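Local coordinates for protein monalysin (Pseudomonas entomophila, PDB 4MKO) that forms beta-barrel pores in host membranes as an aerolysin-like toxin, lysing cells and contributing to intestinal damage and death in Drosophila, at residues S1-D5 and T203-V208; Y147-A151 and F222-W226. One frame throughout, in Å; residues are numbered along the deposited sequence.

Contact 1: S1-D5 and T203-V208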
loop_
_atom_site.group_PDB
_atom_site.type_symbol
_atom_site.label_atom_id
_atom_site.label_comp_id
_atom_site.label_asym_id
_atom_site.label_seq_id
_atom_site.Cartn_x
_atom_site.Cartn_y
_atom_site.Cartn_z
ATOM N N SER A 1 -2.610 14.050 13.875
ATOM C CA SER A 1 -1.659 13.260 14.658
ATOM C C SER A 1 -0.300 13.115 13.965
ATOM O O SER A 1 0.721 13.320 14.622
ATOM C CB SER A 1 -2.239 11.886 14.999
ATOM O OG SER A 1 -1.313 11.047 15.677
ATOM N N GLY A 2 -0.305 12.749 12.671
ATOM C CA GLY A 2 0.900 12.523 11.872
ATOM C C GLY A 2 1.846 11.589 12.594
ATOM O O GLY A 2 1.451 10.482 12.954
ATOM N N ARG A 3 3.071 12.066 12.892
ATOM C CA ARG A 3 4.070 11.332 13.671
ATOM C C ARG A 3 4.049 9.823 13.366
ATOM O O ARG A 3 3.657 9.002 14.210
ATOM C CB ARG A 3 3.874 11.600 15.184
ATOM C CG ARG A 3 3.919 13.086 15.595
ATOM C CD ARG A 3 5.318 13.690 15.625
ATOM N NE ARG A 3 6.232 12.962 16.507
ATOM C CZ ARG A 3 6.321 13.146 17.822
ATOM N NH1 ARG A 3 5.536 14.027 18.431
ATOM N NH2 ARG A 3 7.184 12.440 18.538
ATOM N N PHE A 4 4.469 9.465 12.148
ATOM C CA PHE A 4 4.476 8.064 11.711
ATOM C C PHE A 4 5.513 7.217 12.481
ATOM O O PHE A 4 5.480 5.979 12.392
ATOM C CB PHE A 4 4.585 7.948 10.182
ATOM C CG PHE A 4 3.249 7.995 9.460
ATOM C CD1 PHE A 4 2.276 8.936 9.806
ATOM C CD2 PHE A 4 2.973 7.119 8.419
ATOM C CE1 PHE A 4 1.060 9.009 9.107
ATOM C CE2 PHE A 4 1.753 7.183 7.729
ATOM C CZ PHE A 4 0.803 8.128 8.073
ATOM N N ASP A 5 6.362 7.879 13.311
ATOM C CA ASP A 5 7.315 7.190 14.180
ATOM C C ASP A 5 6.560 6.365 15.245
ATOM O O ASP A 5 7.131 5.448 15.833
ATOM C CB ASP A 5 8.351 8.167 14.804
ATOM C CG ASP A 5 7.843 9.469 15.427
ATOM O OD1 ASP A 5 6.690 9.856 15.156
ATOM O OD2 ASP A 5 8.625 10.131 16.133
ATOM N N THR A 203 -2.459 11.519 3.397
ATOM C CA THR A 203 -1.731 11.507 4.667
ATOM C C THR A 203 -0.549 10.525 4.613
ATOM O O THR A 203 0.557 10.876 5.028
ATOM C CB THR A 203 -2.677 11.221 5.845
ATOM O OG1 THR A 203 -3.709 12.205 5.842
ATOM C CG2 THR A 203 -1.956 11.231 7.202
ATOM N N VAL A 204 -0.789 9.295 4.126
ATOM C CA VAL A 204 0.263 8.275 4.036
ATOM C C VAL A 204 1.408 8.747 3.139
ATOM O O VAL A 204 2.554 8.586 3.526
ATOM C CB VAL A 204 -0.302 6.876 3.639
ATOM C CG1 VAL A 204 0.815 5.869 3.335
ATOM C CG2 VAL A 204 -1.193 6.335 4.761
ATOM N N GLN A 205 1.113 9.293 1.939
ATOM C CA GLN A 205 2.180 9.754 1.035
ATOM C C GLN A 205 2.956 10.900 1.642
ATOM O O GLN A 205 4.184 10.871 1.583
ATOM C CB GLN A 205 1.626 10.196 -0.316
ATOM C CG GLN A 205 1.093 9.049 -1.160
ATOM C CD GLN A 205 0.398 9.643 -2.355
ATOM O OE1 GLN A 205 0.969 9.730 -3.448
ATOM N NE2 GLN A 205 -0.846 10.066 -2.154
ATOM N N ARG A 206 2.248 11.895 2.246
ATOM C CA ARG A 206 2.913 13.044 2.863
ATOM C C ARG A 206 3.886 12.567 3.952
ATOM O O ARG A 206 5.057 12.952 3.935
ATOM C CB ARG A 206 1.882 14.032 3.445
ATOM C CG ARG A 206 2.472 15.375 3.902
ATOM C CD ARG A 206 1.594 16.119 4.914
ATOM N NE ARG A 206 0.170 16.093 4.569
ATOM C CZ ARG A 206 -0.772 15.500 5.297
ATOM N NH1 ARG A 206 -0.461 14.907 6.444
ATOM N NH2 ARG A 206 -2.034 15.507 4.894
ATOM N N ASN A 207 3.422 11.705 4.854
ATOM C CA ASN A 207 4.235 11.225 5.967
ATOM C C ASN A 207 5.328 10.243 5.593
ATOM O O ASN A 207 6.469 10.415 6.028
ATOM C CB ASN A 207 3.352 10.650 7.048
ATOM C CG ASN A 207 2.692 11.727 7.876
ATOM O OD1 ASN A 207 3.205 12.127 8.927
ATOM N ND2 ASN A 207 1.524 12.181 7.453
ATOM N N VAL A 208 4.993 9.222 4.809
ATOM C CA VAL A 208 5.961 8.190 4.444
ATOM C C VAL A 208 7.035 8.714 3.468
ATOM O O VAL A 208 8.218 8.529 3.717
ATOM C CB VAL A 208 5.247 6.903 3.919
ATOM C CG1 VAL A 208 6.231 5.912 3.274
ATOM C CG2 VAL A 208 4.443 6.231 5.021
HETATM O O HOH W 1 5.398 11.283 10.255
#
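Phe-4 and Asn-207 carry the meeting of the N-terminal segment 1-5 with segment 203-208 of helix 201-211, as an amide stacked on an aromatic ring. The two planes lie only 9° apart, and the amide carbon CG of Asn-207 is 3.4 Å from CE1 of Phe-4. Beside it, CB of Asn-207 stands over the ring centre in a CH-pi contact, 3.4 Å from the centroid of Phe-4. With CG anti to its own carbonyl carbon (chi1 -77°), the amide is laid along the ring toward its CD1-CE1 side.

Polar contacts fix the rotation of that amide. ND2 of Asn-207 donates a nearly straight bond of 2.9 Å to O of Thr-203, one turn back, which also takes the helical bond from Asn-207 N on the opposite face of its carbonyl plane. At the other end, a water donates to OD1 of Asn-207 (2.7 Å) and accepts from the backbone N of Phe-4 (2.8 Å), bridging the two segments.

Apolar contacts complete the fit: CG2 of Val-208 lies 3.8 Å from CD2 of Phe-4, and CG2 of Val-204 is 4.3 Å from CZ of Phe-4.

Outside the pair, Tyr-7 meets the Phe-4 ring edge-to-face and Phe-56 adds another aromatic neighbour. Through Val-204 and Val-208, helix 201-211 packs against strand 46-67, so the chain start is joined to a helix beside the main sheet.

Contact 2: Y147-A151 and F222-W226; sequences YAHNA and FSFDW
Phe-224 turns one ring face to CB of Asn-150, a loose overlap with 4.5 Å from that CB to CZ of Phe-224, and its edge to the backbone at Ala-148 and His-149. CE2 of Phe-224 comes within 3.5 Å of the carbonyl O of Ala-148, while CZ of Phe-224 is 3.6 Å from N of His-149, which lies near the ring plane. The methyl of Ala-148 touches two aromatic rings, CB being 3.6 Å from CZ of Phe-224 and 3.6 Å from CE1 of Phe-222. The Phe-222 ring reaches this methyl with CG held between its backbone N and carbonyl carbon (chi1 67°).

The strand end 147-151 belongs to the long strand 136-151, which pairs antiparallel with both 46-67 and 173-191 in the main sheet of this aerolysin-like fold. Ala-148 and Asn-150 direct their CB atoms toward 222-226, whereas His-149 turns the other way, hydrogen-bonding through ND1 to Thr-52 and through NE2 to Ser-180 and stacking on Tyr-178. Segment 222-226, without regular helix or strand, thus lays aromatic side chains over the sheet at the end of strand 136-151.

Farther along, Asn-150 and Trp-226 cross at about a right angle, their amide and ring planes 84° apart. ND2 of Asn-150 sits 3.8 Å from CH2 of Trp-226 and has its hydrogen-bond partner in Asp-175. Within the covering segment, CB of Phe-224 lies 3.4 Å above one face of the Trp-226 ring, offset toward its rim. Tyr-177 of strand 173-191 touches both Asn-150 and Trp-226.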
loop_
_atom_site.group_PDB
_atom_site.type_symbol
_atom_site.label_atom_id
_atom_site.label_comp_id
_atom_site.label_asym_id
_atom_site.label_seq_id
_atom_site.Cartn_x
_atom_site.Cartn_y
_atom_site.Cartn_z
ATOM N N TYR A 147 3.815 0.612 -1.419
ATOM C CA TYR A 147 5.148 0.365 -1.976
ATOM C C TYR A 147 5.855 1.661 -2.327
ATOM O O TYR A 147 5.202 2.629 -2.739
ATOM C CB TYR A 147 5.024 -0.516 -3.259
ATOM C CG TYR A 147 4.330 -1.824 -2.970
ATOM C CD1 TYR A 147 2.938 -1.901 -2.930
ATOM C CD2 TYR A 147 5.055 -2.950 -2.587
ATOM C CE1 TYR A 147 2.290 -3.077 -2.570
ATOM C CE2 TYR A 147 4.416 -4.142 -2.245
ATOM C CZ TYR A 147 3.030 -4.190 -2.215
ATOM O OH TYR A 147 2.377 -5.350 -1.884
ATOM N N ALA A 148 7.182 1.677 -2.149
ATOM C CA ALA A 148 8.016 2.805 -2.564
ATOM C C ALA A 148 8.734 2.357 -3.836
ATOM O O ALA A 148 9.103 1.178 -3.976
ATOM C CB ALA A 148 9.036 3.166 -1.485
ATOM N N HIS A 149 8.922 3.297 -4.760
ATOM C CA HIS A 149 9.524 2.984 -6.031
ATOM C C HIS A 149 10.554 4.030 -6.415
ATOM O O HIS A 149 10.365 5.216 -6.135
ATOM C CB HIS A 149 8.430 3.032 -7.123
ATOM C CG HIS A 149 7.224 2.179 -6.879
ATOM N ND1 HIS A 149 7.176 0.865 -7.299
ATOM C CD2 HIS A 149 6.072 2.476 -6.240
ATOM C CE1 HIS A 149 5.984 0.416 -6.937
ATOM N NE2 HIS A 149 5.290 1.345 -6.293
ATOM N N ASN A 150 11.605 3.593 -7.106
ATOM C CA ASN A 150 12.570 4.468 -7.751
ATOM C C ASN A 150 12.558 4.047 -9.218
ATOM O O ASN A 150 13.158 3.024 -9.559
ATOM C CB ASN A 150 14.001 4.388 -7.184
ATOM C CG ASN A 150 14.984 5.143 -8.091
ATOM O OD1 ASN A 150 14.586 5.770 -9.087
ATOM N ND2 ASN A 150 16.270 5.099 -7.800
ATOM N N ALA A 151 11.829 4.790 -10.049
ATOM C CA ALA A 151 11.762 4.566 -11.497
ATOM C C ALA A 151 12.962 5.322 -12.048
ATOM O O ALA A 151 12.950 6.560 -12.143
ATOM C CB ALA A 151 10.445 5.102 -12.059
ATOM N N PHE A 222 13.013 3.902 6.073
ATOM C CA PHE A 222 13.299 2.755 5.209
ATOM C C PHE A 222 14.382 3.152 4.225
ATOM O O PHE A 222 14.606 4.344 3.978
ATOM C CB PHE A 222 12.042 2.271 4.432
ATOM C CG PHE A 222 11.504 3.228 3.387
ATOM C CD1 PHE A 222 11.959 3.177 2.070
ATOM C CD2 PHE A 222 10.513 4.152 3.708
ATOM C CE1 PHE A 222 11.445 4.040 1.095
ATOM C CE2 PHE A 222 9.993 5.016 2.728
ATOM C CZ PHE A 222 10.471 4.963 1.431
ATOM N N SER A 223 15.007 2.125 3.623
ATOM C CA SER A 223 16.031 2.290 2.596
ATOM C C SER A 223 15.775 1.283 1.486
ATOM O O SER A 223 15.324 0.161 1.760
ATOM C CB SER A 223 17.428 2.037 3.169
ATOM O OG SER A 223 17.774 2.963 4.189
ATOM N N PHE A 224 16.083 1.666 0.251
ATOM C CA PHE A 224 15.993 0.713 -0.850
ATOM C C PHE A 224 17.250 -0.140 -0.802
ATOM O O PHE A 224 18.339 0.343 -0.437
ATOM C CB PHE A 224 15.974 1.423 -2.186
ATOM C CG PHE A 224 14.653 2.039 -2.550
ATOM C CD1 PHE A 224 14.348 3.338 -2.169
ATOM C CD2 PHE A 224 13.711 1.323 -3.282
ATOM C CE1 PHE A 224 13.132 3.923 -2.535
ATOM C CE2 PHE A 224 12.488 1.907 -3.643
ATOM C CZ PHE A 224 12.213 3.209 -3.267
ATOM N N ASP A 225 17.104 -1.406 -1.203
ATOM C CA ASP A 225 18.237 -2.316 -1.304
ATOM C C ASP A 225 18.643 -2.406 -2.802
ATOM O O ASP A 225 18.057 -3.182 -3.564
ATOM C CB ASP A 225 17.894 -3.683 -0.700
ATOM C CG ASP A 225 18.947 -4.753 -0.949
ATOM O OD1 ASP A 225 20.139 -4.386 -1.207
ATOM O OD2 ASP A 225 18.589 -5.947 -0.924
ATOM N N TRP A 226 19.660 -1.608 -3.213
ATOM C CA TRP A 226 20.081 -1.554 -4.615
ATOM C C TRP A 226 20.659 -2.867 -5.161
ATOM O O TRP A 226 20.735 -3.025 -6.384
ATOM C CB TRP A 226 21.057 -0.402 -4.870
ATOM C CG TRP A 226 20.655 0.909 -4.254
ATOM C CD1 TRP A 226 21.402 1.661 -3.395
ATOM C CD2 TRP A 226 19.457 1.660 -4.511
ATOM N NE1 TRP A 226 20.751 2.835 -3.101
ATOM C CE2 TRP A 226 19.541 2.851 -3.751
ATOM C CE3 TRP A 226 18.293 1.427 -5.280
ATOM C CZ2 TRP A 226 18.513 3.803 -3.730
ATOM C CZ3 TRP A 226 17.284 2.385 -5.278
ATOM C CH2 TRP A 226 17.410 3.569 -4.528
#

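How the contacts relate
Contacts 1 and 2 have centres about 17 Å apart and interlock along the chain: 1-5 comes first, then 147-151, 203-208 and 222-226. They also meet directly, CG1 of Val-208 packing 3.9 Å from CE2 of Phe-222. Strand 46-67 is common ground, since Val-55 touches Val-208, Ala-148 and Phe-222. Trp-31 gives a second connection, through its hydrogen bond to Phe-4 O and its packing against Phe-222. Helix 201-211 and the later loop therefore sit next to each other against strand 46-67 of the main sheet, so the N-terminal residues and a loop late in the chain pack onto neighbouring parts of the fold. Both contacts lie outside residues 67-135, the region inferred to form the pore.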